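Local coordinates for avidin-related protein 4/5 (Gallus gallus, PDB 2OF8) that probably binds biotin with high affinity, as avidins do, and here holds a biotin 4-nitroanilide in its pocket, at residues Phe82-Arg85 / Asn86-Val90. The protein carries 2 engineered substitutions. Numbering follows the deposited sequence.
With FMT (formic acid), chain H.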
ATOM      1  N   PHE A  82      17.753   1.050  10.985  1.00  8.45           N
ATOM      2  CA  PHE A  82      18.971   0.313  10.688  1.00  8.59           C
ATOM      3  C   PHE A  82      20.188   1.106  11.111  1.00  9.23           C
ATOM      4  O   PHE A  82      20.236   2.313  10.928  1.00 10.24           O
ATOM      5  CB  PHE A  82      19.071   0.030   9.193  1.00  8.74           C
ATOM      6  CG  PHE A  82      18.006  -0.885   8.685  1.00  8.49           C
ATOM      7  CD1 PHE A  82      18.055  -2.241   8.966  1.00  8.84           C
ATOM      8  CD2 PHE A  82      16.950  -0.406   7.922  1.00  9.28           C
ATOM      9  CE1 PHE A  82      17.083  -3.099   8.499  1.00  8.73           C
ATOM     10  CE2 PHE A  82      15.976  -1.268   7.449  1.00  9.05           C
ATOM     11  CZ  PHE A  82      16.046  -2.618   7.730  1.00  8.91           C
ATOM     12  N   ILE A  83      21.171   0.414  11.677  1.00 10.13           N
ATOM     13  CA  ILE A  83      22.473   0.997  11.982  1.00 11.82           C
ATOM     14  C   ILE A  83      23.505   0.286  11.145  1.00 12.48           C
ATOM     15  O   ILE A  83      23.606  -0.939  11.185  1.00 13.46           O
ATOM     16  CB  ILE A  83      22.922   0.815  13.440  1.00 13.55           C
ATOM     17  CG1 ILE A  83      21.782   0.730  14.432  1.00 16.09           C
ATOM     18  CG2 ILE A  83      23.883   1.930  13.826  1.00 13.95           C
ATOM     19  CD1 ILE A  83      22.125  -0.147  15.612  1.00 17.71           C
ATOM     20  N   ASP A  84      24.293   1.043  10.403  1.00 13.00           N
ATOM     21  CA  ASP A  84      25.279   0.425   9.531  1.00 14.21           C
ATOM     22  C   ASP A  84      26.614   0.227  10.253  1.00 14.82           C
ATOM     23  O   ASP A  84      26.733   0.494  11.447  1.00 14.49           O
ATOM     24  CB  ASP A  84      25.404   1.191   8.205  1.00 15.03           C
ATOM     25  CG  ASP A  84      26.132   2.514   8.322  1.00 14.98           C
ATOM     26  OD1 ASP A  84      26.787   2.807   9.351  1.00 13.65           O
ATOM     27  OD2 ASP A  84      26.103   3.332   7.378  1.00 17.35           O
ATOM     28  N   ARG A  85      27.608  -0.265   9.522  1.00 15.77           N
ATOM     29  CA  ARG A  85      28.914  -0.601  10.096  1.00 16.33           C
ATOM     30  C   ARG A  85      29.674   0.600  10.667  1.00 15.97           C
ATOM     31  O   ARG A  85      30.607   0.424  11.457  1.00 16.75           O
ATOM     32  CB  ARG A  85      29.780  -1.309   9.049  1.00 17.22           C
ATOM     33  CG  ARG A  85      30.153  -0.451   7.845  1.00 19.35           C
ATOM     34  CD  ARG A  85      30.783  -1.230   6.691  1.00 21.98           C
ATOM     35  NE  ARG A  85      30.534  -0.562   5.413  1.00 24.44           N
ATOM     36  CZ  ARG A  85      29.733  -1.010   4.448  1.00 26.42           C
ATOM     37  NH1 ARG A  85      29.086  -2.164   4.567  1.00 26.95           N
ATOM     38  NH2 ARG A  85      29.593  -0.296   3.338  1.00 28.37           N
ATOM     39  N   ASN A  86      29.305   1.806  10.244  1.00 15.06           N
ATOM     40  CA  ASN A  86      29.898   3.041  10.751  1.00 14.70           C
ATOM     41  C   ASN A  86      29.047   3.741  11.807  1.00 14.42           C
ATOM     42  O   ASN A  86      29.371   4.848  12.222  1.00 15.13           O
ATOM     43  CB  ASN A  86      30.150   4.005   9.588  1.00 14.74           C
ATOM     44  CG  ASN A  86      31.036   3.405   8.522  1.00 14.66           C
ATOM     45  OD1 ASN A  86      30.699   3.394   7.332  1.00 15.86           O
ATOM     46  ND2 ASN A  86      32.171   2.880   8.947  1.00 14.75           N
ATOM     47  N   GLY A  87      27.952   3.105  12.221  1.00 13.50           N
ATOM     48  CA  GLY A  87      27.073   3.663  13.230  1.00 13.53           C
ATOM     49  C   GLY A  87      26.056   4.657  12.700  1.00 13.50           C
ATOM     50  O   GLY A  87      25.356   5.281  13.485  1.00 14.44           O
ATOM     51  N   LYS A  88      25.975   4.823  11.384  1.00 12.87           N
ATOM     52  CA  LYS A  88      24.966   5.695  10.786  1.00 12.77           C
ATOM     53  C   LYS A  88      23.597   5.032  10.828  1.00 11.43           C
ATOM     54  O   LYS A  88      23.457   3.864  10.482  1.00 11.70           O
ATOM     55  CB  LYS A  88      25.334   6.023   9.337  1.00 13.99           C
ATOM     56  CG  LYS A  88      24.303   6.850   8.578  1.00 16.82           C
ATOM     57  CD  LYS A  88      24.839   7.289   7.219  1.00 20.65           C
ATOM     58  CE  LYS A  88      24.351   6.397   6.098  1.00 23.15           C
ATOM     59  NZ  LYS A  88      23.328   7.075   5.256  1.00 25.17           N
ATOM     60  N   GLU A  89      22.592   5.806  11.226  1.00 10.59           N
ATOM     61  CA  GLU A  89      21.231   5.316  11.330  1.00 10.18           C
ATOM     62  C   GLU A  89      20.364   5.822  10.195  1.00  9.88           C
ATOM     63  O   GLU A  89      20.460   6.967   9.772  1.00 10.93           O
ATOM     64  CB  GLU A  89      20.609   5.752  12.640  1.00 10.97           C
ATOM     65  CG  GLU A  89      21.335   5.212  13.847  1.00 12.82           C
ATOM     66  CD  GLU A  89      20.595   5.522  15.120  1.00 15.80           C
ATOM     67  OE1 GLU A  89      19.541   6.201  15.054  1.00 18.99           O
ATOM     68  OE2 GLU A  89      21.045   5.064  16.180  1.00 16.53           O
ATOM     69  N   VAL A  90      19.501   4.944   9.711  1.00  9.41           N
ATOM     70  CA  VAL A  90      18.503   5.291   8.720  1.00  9.30           C
ATOM     71  C   VAL A  90      17.173   4.692   9.162  1.00  8.61           C
ATOM     72  O   VAL A  90      17.115   3.525   9.569  1.00  9.24           O
ATOM     73  CB  VAL A  90      18.881   4.733   7.319  1.00 10.43           C
ATOM     74  CG1 VAL A  90      17.780   5.008   6.303  1.00 11.65           C
ATOM     75  CG2 VAL A  90      20.213   5.294   6.833  1.00 11.99           C
TER
HETATM   76  C   FMT H 407      26.423  -2.960   2.051  1.00 30.14           C
HETATM   77  O1  FMT H 407      26.136  -3.297   0.895  1.00 30.04           O
HETATM   78  O2  FMT H 407      26.879  -1.840   2.301  1.00 30.29           O
HETATM   79  O   HOH W   1      28.183   4.823   6.765  1.00 20.01           O
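Asn86 and Asp84 meet at the tip of the beta hairpin formed by strands 74-83 and 89-98 of the avidin barrel, where Asp84 to Gly87 form a type I turn. Asn86 N donates to Asp84 OD1 (2.9 Å), and a water donates to both Asp84 OD2 and Asn86 OD1, tying the two side chains together. Gly87, at a positive phi of 83° that suits glycine, closes the turn with its N on Asp84 O (3.0 Å), while its carbonyl carbon lies 3.7 Å from Ile83 CG2. Lys88 N (3.0 Å from Asp84 OD1) and Asn86 N approach OD1 from opposite faces of the carboxylate, each about 50° out of its plane and through a bent bond; a chi1 of 74° sets CG between the backbone N and carbonyl carbon and brings the carboxylate back over the turn amides. With an alanine here in place of Asp84, the amides of Asn86 and Lys88 would probably lose their shared acceptor and the water its bond to the carboxylate, though the backbone bond of the turn could remain. Lys88 O accepts from Asp84 N (2.9 Å). Glu89 pairs with Ile83 in a non-hydrogen-bonded position, its carboxylate reaching Ser5 N and Arg120. Val90 and Phe82 then exchange two backbone bonds, Phe82 N to Val90 O spanning 2.9 Å.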